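Local coordinates for double-stranded RNA-binding protein 1 (Arabidopsis thaliana, PDB 3ADJ) that binds double-stranded RNA and helps DICER-LIKE 1 process primary and precursor microRNAs accurately in the nucleus of plant cells, at residues Phe38-Glu43 / Asp59-Ala64; Asn8-Tyr13 / Thr67-Ile72; Ala20-Gln25 / Val42-Ile47. All coordinates share one frame; numbering follows the deposited sequence.

Contact 1: residues Phe38-Glu43 / Asp59-Ala64; sequences FTCTVE and DAEISA
C40 points from strand 38-43 toward helix 59-64, and its short side chain shows how little reach is needed where two of the facing residues are alanines. Its CB lies 3.8 Å from the backbone O of A60 and 4.1 Å from A64 CB, bridging two residues that are one helical turn apart. With SG anti to the carbonyl carbon (chi1 -80°), the sulfur turns away from A64 and passes A60 CB at 4.3 Å. SG comes to rest 3.8 Å from E61 CG. The glutamate thus touches the strand through its aliphatic part, although its CB starts out away from the strand. This chain is the second double-stranded RNA-binding domain of the protein, an alpha-beta-beta-beta-alpha fold in which the C-terminal helix lies across one face of a three-stranded antiparallel sheet, and strand 36-44 is the middle strand. The two segments cross at -36°, with axes 7.0 Å apart at their closest. Such proximity is consistent with the small residues at these positions: A60 CB sits against F38 O, and A64 CB abuts C40 O at 3.5 Å. Further along the strand, V42 offers CG2 to the A64 methyl at 4.4 Å, a looser apolar touch.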
loop_
_atom_site.group_PDB
_atom_site.type_symbol
_atom_site.label_atom_id
_atom_site.label_comp_id
_atom_site.label_asym_id
_atom_site.label_seq_id
_atom_site.Cartn_x
_atom_site.Cartn_y
_atom_site.Cartn_z
ATOM N N PHE A 38 -5.506 9.508 -5.572
ATOM C CA PHE A 38 -5.707 8.500 -4.514
ATOM C C PHE A 38 -4.403 8.164 -3.816
ATOM O O PHE A 38 -3.443 7.831 -4.474
ATOM C CB PHE A 38 -6.260 7.185 -5.083
ATOM C CG PHE A 38 -7.365 7.349 -6.084
ATOM C CD1 PHE A 38 -7.090 7.373 -7.447
ATOM C CD2 PHE A 38 -8.690 7.447 -5.676
ATOM C CE1 PHE A 38 -8.106 7.518 -8.388
ATOM C CE2 PHE A 38 -9.706 7.595 -6.616
ATOM C CZ PHE A 38 -9.407 7.634 -7.974
ATOM N N THR A 39 -4.357 8.230 -2.493
ATOM C CA THR A 39 -3.216 7.707 -1.758
ATOM C C THR A 39 -3.678 6.419 -1.085
ATOM O O THR A 39 -4.751 6.398 -0.459
ATOM C CB THR A 39 -2.743 8.699 -0.687
ATOM O OG1 THR A 39 -2.499 9.975 -1.284
ATOM C CG2 THR A 39 -1.481 8.243 -0.045
ATOM N N CYS A 40 -2.907 5.344 -1.221
ATOM C CA CYS A 40 -3.304 4.049 -0.684
ATOM C C CYS A 40 -2.364 3.666 0.406
ATOM O O CYS A 40 -1.219 4.091 0.411
ATOM C CB CYS A 40 -3.292 2.951 -1.752
ATOM S SG CYS A 40 -4.750 2.927 -2.831
ATOM N N THR A 41 -2.830 2.826 1.321
ATOM C CA THR A 41 -2.042 2.456 2.487
ATOM C C THR A 41 -2.052 0.958 2.768
ATOM O O THR A 41 -3.049 0.272 2.519
ATOM C CB THR A 41 -2.531 3.229 3.675
ATOM O OG1 THR A 41 -2.026 4.564 3.569
ATOM C CG2 THR A 41 -2.055 2.613 4.956
ATOM N N VAL A 42 -0.925 0.460 3.263
ATOM C CA VAL A 42 -0.784 -0.932 3.654
ATOM C C VAL A 42 -0.237 -1.025 5.080
ATOM O O VAL A 42 0.842 -0.537 5.382
ATOM C CB VAL A 42 0.085 -1.698 2.621
ATOM C CG1 VAL A 42 0.551 -3.057 3.123
ATOM C CG2 VAL A 42 -0.696 -1.878 1.372
ATOM N N GLU A 43 -1.011 -1.645 5.959
ATOM C CA GLU A 43 -0.628 -1.781 7.347
ATOM C C GLU A 43 -0.277 -3.231 7.590
ATOM O O GLU A 43 -1.099 -4.107 7.386
ATOM C CB GLU A 43 -1.779 -1.325 8.253
ATOM C CG GLU A 43 -1.460 -1.255 9.729
ATOM C CD GLU A 43 -2.673 -0.921 10.596
ATOM O OE1 GLU A 43 -3.812 -1.264 10.203
ATOM O OE2 GLU A 43 -2.492 -0.326 11.684
ATOM N N ASP A 59 -1.937 1.911 -9.843
ATOM C CA ASP A 59 -0.766 2.727 -9.533
ATOM C C ASP A 59 -0.511 2.829 -8.012
ATOM O O ASP A 59 0.396 2.199 -7.478
ATOM C CB ASP A 59 -0.947 4.134 -10.107
ATOM C CG ASP A 59 -0.196 4.346 -11.389
ATOM O OD1 ASP A 59 0.754 3.582 -11.638
ATOM O OD2 ASP A 59 -0.534 5.291 -12.145
ATOM N N ALA A 60 -1.319 3.612 -7.317
ATOM C CA ALA A 60 -1.073 3.865 -5.917
ATOM C C ALA A 60 -1.163 2.595 -5.068
ATOM O O ALA A 60 -0.414 2.453 -4.108
ATOM C CB ALA A 60 -2.020 4.948 -5.389
ATOM N N GLU A 61 -2.061 1.671 -5.409
ATOM C CA GLU A 61 -2.159 0.423 -4.661
ATOM C C GLU A 61 -0.792 -0.230 -4.647
ATOM O O GLU A 61 -0.369 -0.783 -3.635
ATOM C CB GLU A 61 -3.193 -0.536 -5.263
ATOM C CG GLU A 61 -4.582 -0.439 -4.673
ATOM C CD GLU A 61 -5.584 -1.349 -5.363
ATOM O OE1 GLU A 61 -5.148 -2.209 -6.157
ATOM O OE2 GLU A 61 -6.808 -1.233 -5.118
ATOM N N ILE A 62 -0.103 -0.130 -5.782
ATOM C CA ILE A 62 1.164 -0.805 -6.006
ATOM C C ILE A 62 2.310 -0.053 -5.377
ATOM O O ILE A 62 3.095 -0.651 -4.649
ATOM C CB ILE A 62 1.415 -1.036 -7.497
ATOM C CG1 ILE A 62 0.333 -1.963 -8.056
ATOM C CG2 ILE A 62 2.798 -1.624 -7.718
ATOM C CD1 ILE A 62 0.397 -2.165 -9.546
ATOM N N SER A 63 2.402 1.252 -5.631
ATOM C CA SER A 63 3.404 2.075 -4.952
ATOM C C SER A 63 3.380 1.781 -3.475
ATOM O O SER A 63 4.432 1.561 -2.870
ATOM C CB SER A 63 3.170 3.566 -5.138
ATOM O OG SER A 63 4.143 4.287 -4.378
ATOM N N ALA A 64 2.177 1.772 -2.905
ATOM C CA ALA A 64 1.983 1.501 -1.494
ATOM C C ALA A 64 2.630 0.199 -1.098
ATOM O O ALA A 64 3.381 0.160 -0.145
ATOM C CB ALA A 64 0.528 1.478 -1.170
#

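Contact 2: residues Asn8-Tyr13 / Thr67-Ile72; sequences NLLQEY and TALLAI
The helices bearing L10 and L69 run in broadly the same direction, inclined at 42° with axes 10.3 Å apart, and the CA atoms of these two leucines approach to 7.0 Å. This spacing is bridged by branched side chains. L10 leaves its helix obliquely to the partner, yet its CD2 becomes the shared contact point of three residues: A68 CB at 3.7 Å, L69 CD2 at 3.7 Å and I72 CD1 at 3.8 Å. L69 in turn crosses both L9 and L10 at about a right angle, and its CD2 methyl touches both L10 CD2 and L9 CB, the latter at 3.7 Å. In the alpha-beta-beta-beta-alpha fold of double-stranded RNA-binding domains, the two helices pack side by side on the same face of the sheet; here A68 also reaches Y49 on strand 47-50, carrying the apolar seam on toward the strands. One turn beyond L9, Y13 has CG anti to the backbone N (chi1 -172°), which lays a face of the ring over I72. The CG2 methyl of I72 stands over that face, displaced toward the rim, in what is probably a CH-pi contact, while CG1 and CD1 run on past the ring's CD2-CE2 side. This methyl and Y13 CE1 are modelled too close together, so the fine geometry is doubtful.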
loop_
_atom_site.group_PDB
_atom_site.type_symbol
_atom_site.label_atom_id
_atom_site.label_comp_id
_atom_site.label_asym_id
_atom_site.label_seq_id
_atom_site.Cartn_x
_atom_site.Cartn_y
_atom_site.Cartn_z
ATOM N N ASN A 8 0.653 -10.706 -2.163
ATOM C CA ASN A 8 0.916 -12.032 -1.628
ATOM C C ASN A 8 2.229 -12.177 -0.878
ATOM O O ASN A 8 2.264 -12.783 0.195
ATOM C CB ASN A 8 0.886 -13.086 -2.743
ATOM C CG ASN A 8 -0.141 -12.772 -3.814
ATOM O OD1 ASN A 8 -1.341 -12.463 -3.536
ATOM N ND2 ASN A 8 0.328 -12.860 -5.059
ATOM N N LEU A 9 3.316 -11.680 -1.469
ATOM C CA LEU A 9 4.625 -11.739 -0.830
ATOM C C LEU A 9 4.497 -11.127 0.549
ATOM O O LEU A 9 5.184 -11.538 1.483
ATOM C CB LEU A 9 5.661 -10.962 -1.636
ATOM C CG LEU A 9 6.358 -11.590 -2.851
ATOM C CD1 LEU A 9 6.795 -10.472 -3.795
ATOM C CD2 LEU A 9 7.560 -12.448 -2.449
ATOM N N LEU A 10 3.593 -10.150 0.661
ATOM C CA LEU A 10 3.312 -9.457 1.917
ATOM C C LEU A 10 2.516 -10.309 2.900
ATOM O O LEU A 10 2.567 -10.084 4.100
ATOM C CB LEU A 10 2.575 -8.139 1.662
ATOM C CG LEU A 10 3.194 -7.086 0.744
ATOM C CD1 LEU A 10 2.167 -6.035 0.415
ATOM C CD2 LEU A 10 4.397 -6.444 1.368
ATOM N N GLN A 11 1.761 -11.275 2.388
ATOM C CA GLN A 11 1.067 -12.222 3.251
ATOM C C GLN A 11 2.099 -13.233 3.735
ATOM O O GLN A 11 2.193 -13.489 4.937
ATOM C CB GLN A 11 -0.125 -12.865 2.528
ATOM C CG GLN A 11 -0.956 -11.838 1.737
ATOM C CD GLN A 11 -2.411 -12.227 1.500
ATOM O OE1 GLN A 11 -2.762 -13.419 1.438
ATOM N NE2 GLN A 11 -3.276 -11.208 1.340
ATOM N N GLU A 12 2.905 -13.762 2.807
ATOM C CA GLU A 12 4.072 -14.592 3.153
ATOM C C GLU A 12 4.911 -13.935 4.248
ATOM O O GLU A 12 5.223 -14.565 5.257
ATOM C CB GLU A 12 4.956 -14.847 1.923
ATOM C CG GLU A 12 4.425 -15.900 0.946
ATOM C CD GLU A 12 5.308 -16.051 -0.325
ATOM O OE1 GLU A 12 6.454 -15.490 -0.474
ATOM O OE2 GLU A 12 4.679 -16.733 -1.289
ATOM N N TYR A 13 5.251 -12.661 4.046
ATOM C CA TYR A 13 6.052 -11.918 5.005
ATOM C C TYR A 13 5.312 -11.672 6.304
ATOM O O TYR A 13 5.936 -11.466 7.340
ATOM C CB TYR A 13 6.499 -10.582 4.433
ATOM C CG TYR A 13 7.493 -9.861 5.327
ATOM C CD1 TYR A 13 8.831 -10.238 5.345
ATOM C CD2 TYR A 13 7.097 -8.812 6.167
ATOM C CE1 TYR A 13 9.757 -9.587 6.160
ATOM C CE2 TYR A 13 8.023 -8.155 6.994
ATOM C CZ TYR A 13 9.353 -8.557 6.976
ATOM O OH TYR A 13 10.295 -7.949 7.766
ATOM N N THR A 67 6.328 0.194 -1.341
ATOM C CA THR A 67 6.890 0.784 -0.139
ATOM C C THR A 67 7.014 -0.316 0.893
ATOM O O THR A 67 8.091 -0.492 1.498
ATOM C CB THR A 67 6.042 1.923 0.398
ATOM O OG1 THR A 67 5.700 2.804 -0.677
ATOM C CG2 THR A 67 6.814 2.701 1.419
ATOM N N ALA A 68 5.935 -1.087 1.054
ATOM C CA ALA A 68 5.915 -2.184 2.010
ATOM C C ALA A 68 7.026 -3.215 1.814
ATOM O O ALA A 68 7.671 -3.575 2.773
ATOM C CB ALA A 68 4.609 -2.844 2.001
ATOM N N LEU A 69 7.265 -3.674 0.586
ATOM C CA LEU A 69 8.248 -4.733 0.332
ATOM C C LEU A 69 9.656 -4.215 0.498
ATOM O O LEU A 69 10.553 -4.947 0.921
ATOM C CB LEU A 69 8.118 -5.292 -1.081
ATOM C CG LEU A 69 6.876 -6.069 -1.539
ATOM C CD1 LEU A 69 6.766 -6.016 -3.064
ATOM C CD2 LEU A 69 6.980 -7.505 -1.079
ATOM N N LEU A 70 9.864 -2.950 0.152
ATOM C CA LEU A 70 11.229 -2.445 0.050
ATOM C C LEU A 70 11.763 -2.089 1.401
ATOM O O LEU A 70 12.975 -2.122 1.632
ATOM C CB LEU A 70 11.316 -1.257 -0.898
ATOM C CG LEU A 70 11.015 -1.645 -2.337
ATOM C CD1 LEU A 70 11.252 -0.452 -3.197
ATOM C CD2 LEU A 70 11.882 -2.805 -2.781
ATOM N N ALA A 71 10.843 -1.737 2.280
ATOM C CA ALA A 71 11.153 -1.451 3.653
ATOM C C ALA A 71 11.546 -2.779 4.256
ATOM O O ALA A 71 12.622 -2.917 4.821
ATOM C CB ALA A 71 9.925 -0.894 4.332
ATOM N N ILE A 72 10.663 -3.758 4.085
ATOM C CA ILE A 72 10.860 -5.130 4.512
ATOM C C ILE A 72 12.237 -5.655 4.123
ATOM O O ILE A 72 12.998 -6.063 4.983
ATOM C CB ILE A 72 9.766 -6.029 3.892
ATOM C CG1 ILE A 72 8.460 -5.904 4.668
ATOM C CG2 ILE A 72 10.222 -7.487 3.814
ATOM C CD1 ILE A 72 7.273 -6.287 3.840
#

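Contact 3: residues Ala20-Gln25 / Val42-Ile47; sequences AIPLYQ and VEIGGI
E43 carries CG anti to its own nitrogen (chi1 -173°) and stays extended beyond it, which stands its chain beside that of neighbouring L23, the two pointing the same way; the closest side-chain atoms of the pair are L23 CD1 and E43 OE1. On the other face of the sheet, Y24 turns CG beside its backbone N (chi1 -65°), and the ring lies alongside V42. There V42 CG2 meets the CD2 and CE2 atoms of the ring obliquely. Between these faces the backbones form an antiparallel ladder. L23 and E43 are a hydrogen-bonded pair, with L23 N donating to E43 O at 3.1 Å and E43 N to L23 O at 3.0 Å, the second nearly straight at 167°; Y24 and V42 follow as a non-hydrogen-bonded pair. Here the first two strands of the domain's sheet, joined as a beta hairpin, begin to pair. Just before the ladder, P22 packs its CB on I44 CG1 at 3.5 Å, and both residues also touch L10 on helix 4-15. Replacing Y24 with an alanine would probably leave V42 CG2 without its aromatic neighbour and open a gap beside L10, which the tyrosine also touches. Each carbonyl oxygen of the L23-E43 pair also takes a CA-H...O contact: P22 CA reaches E43 O at 3.3 Å and V42 CA reaches L23 O at 3.6 Å. P22 has no N-H to give and meets E43 O through CA; the two amide bonds across these segments both belong to L23 and E43, which helps set the register.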
loop_
_atom_site.group_PDB
_atom_site.type_symbol
_atom_site.label_atom_id
_atom_site.label_comp_id
_atom_site.label_asym_id
_atom_site.label_seq_id
_atom_site.Cartn_x
_atom_site.Cartn_y
_atom_site.Cartn_z
ATOM N N ALA A 20 -0.699 -10.291 11.433
ATOM C CA ALA A 20 -2.117 -10.570 11.261
ATOM C C ALA A 20 -2.681 -10.123 9.912
ATOM O O ALA A 20 -3.816 -9.621 9.845
ATOM C CB ALA A 20 -2.893 -9.914 12.385
ATOM N N ILE A 21 -1.906 -10.304 8.842
ATOM C CA ILE A 21 -2.398 -10.012 7.497
ATOM C C ILE A 21 -2.460 -8.507 7.229
ATOM O O ILE A 21 -2.856 -7.730 8.106
ATOM C CB ILE A 21 -3.782 -10.698 7.215
ATOM C CG1 ILE A 21 -3.566 -11.961 6.362
ATOM C CG2 ILE A 21 -4.723 -9.765 6.432
ATOM C CD1 ILE A 21 -4.823 -12.769 6.136
ATOM N N PRO A 22 -2.053 -8.098 6.010
ATOM C CA PRO A 22 -2.023 -6.705 5.614
ATOM C C PRO A 22 -3.411 -6.121 5.369
ATOM O O PRO A 22 -4.206 -6.704 4.661
ATOM C CB PRO A 22 -1.215 -6.738 4.319
ATOM C CG PRO A 22 -0.603 -8.106 4.267
ATOM C CD PRO A 22 -1.565 -8.964 4.928
ATOM N N LEU A 23 -3.689 -4.977 5.976
ATOM C CA LEU A 23 -4.938 -4.271 5.775
ATOM C C LEU A 23 -4.657 -3.115 4.832
ATOM O O LEU A 23 -3.734 -2.350 5.057
ATOM C CB LEU A 23 -5.479 -3.735 7.105
ATOM C CG LEU A 23 -5.561 -4.626 8.353
ATOM C CD1 LEU A 23 -5.728 -3.760 9.581
ATOM C CD2 LEU A 23 -6.664 -5.694 8.292
ATOM N N TYR A 24 -5.448 -3.008 3.771
ATOM C CA TYR A 24 -5.260 -1.987 2.743
ATOM C C TYR A 24 -6.249 -0.864 2.990
ATOM O O TYR A 24 -7.410 -1.089 3.263
ATOM C CB TYR A 24 -5.428 -2.584 1.322
ATOM C CG TYR A 24 -4.370 -3.603 0.972
ATOM C CD1 TYR A 24 -4.408 -4.884 1.496
ATOM C CD2 TYR A 24 -3.307 -3.270 0.130
ATOM C CE1 TYR A 24 -3.432 -5.811 1.189
ATOM C CE2 TYR A 24 -2.304 -4.195 -0.187
ATOM C CZ TYR A 24 -2.382 -5.457 0.350
ATOM O OH TYR A 24 -1.415 -6.378 0.053
ATOM N N GLN A 25 -5.782 0.361 2.906
ATOM C CA GLN A 25 -6.684 1.469 3.058
ATOM C C GLN A 25 -6.548 2.375 1.853
ATOM O O GLN A 25 -5.587 2.264 1.115
ATOM C CB GLN A 25 -6.374 2.227 4.334
ATOM C CG GLN A 25 -7.570 2.939 4.889
ATOM C CD GLN A 25 -7.189 4.149 5.661
ATOM O OE1 GLN A 25 -6.555 5.061 5.127
ATOM N NE2 GLN A 25 -7.580 4.182 6.931
ATOM N N VAL A 42 -0.925 0.460 3.263
ATOM C CA VAL A 42 -0.784 -0.932 3.654
ATOM C C VAL A 42 -0.237 -1.025 5.080
ATOM O O VAL A 42 0.842 -0.537 5.382
ATOM C CB VAL A 42 0.085 -1.698 2.621
ATOM C CG1 VAL A 42 0.551 -3.057 3.123
ATOM C CG2 VAL A 42 -0.696 -1.878 1.372
ATOM N N GLU A 43 -1.011 -1.645 5.959
ATOM C CA GLU A 43 -0.628 -1.781 7.347
ATOM C C GLU A 43 -0.277 -3.231 7.590
ATOM O O GLU A 43 -1.099 -4.107 7.386
ATOM C CB GLU A 43 -1.779 -1.325 8.253
ATOM C CG GLU A 43 -1.460 -1.255 9.729
ATOM C CD GLU A 43 -2.673 -0.921 10.596
ATOM O OE1 GLU A 43 -3.812 -1.264 10.203
ATOM O OE2 GLU A 43 -2.492 -0.326 11.684
ATOM N N ILE A 44 0.967 -3.475 7.979
ATOM C CA ILE A 44 1.430 -4.786 8.402
ATOM C C ILE A 44 2.308 -4.571 9.627
ATOM O O ILE A 44 3.271 -3.782 9.582
ATOM C CB ILE A 44 2.300 -5.471 7.327
ATOM C CG1 ILE A 44 1.628 -5.438 5.958
ATOM C CG2 ILE A 44 2.605 -6.903 7.714
ATOM C CD1 ILE A 44 2.596 -5.407 4.804
ATOM N N GLY A 45 1.980 -5.260 10.717
ATOM C CA GLY A 45 2.829 -5.270 11.907
ATOM C C GLY A 45 2.321 -4.311 12.947
ATOM O O GLY A 45 2.018 -4.684 14.079
ATOM N N GLY A 46 2.206 -3.066 12.535
ATOM C CA GLY A 46 1.709 -1.990 13.371
ATOM C C GLY A 46 2.207 -0.748 12.678
ATOM O O GLY A 46 2.198 0.338 13.237
ATOM N N ILE A 47 2.648 -0.939 11.439
ATOM C CA ILE A 47 3.261 0.099 10.647
ATOM C C ILE A 47 2.448 0.263 9.402
ATOM O O ILE A 47 2.258 -0.686 8.663
ATOM C CB ILE A 47 4.703 -0.290 10.265
ATOM C CG1 ILE A 47 5.541 -0.503 11.530
ATOM C CG2 ILE A 47 5.320 0.753 9.340
ATOM C CD1 ILE A 47 7.019 -0.664 11.279
#

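From the N terminus, residues 8-13 open the longest loop, which contact 2 closes only at 67-72, bringing the two helices of the domain together. Everything else lies within that span. Residues 20-25 begin the loop that contact 3 closes at 42-47, joining the first two strands; before it is complete, residues 38-43 open the loop of contact 1, closed at 59-64 on the C-terminal helix. Contacts 1 and 3 therefore interlock, sharing V42 and E43 on the middle strand, and the backbone of T41 probably hydrogen-bonds to Q25. The first helix meets the start of the hairpin through L10, while A68 meets V42, seating both helices on the sheet.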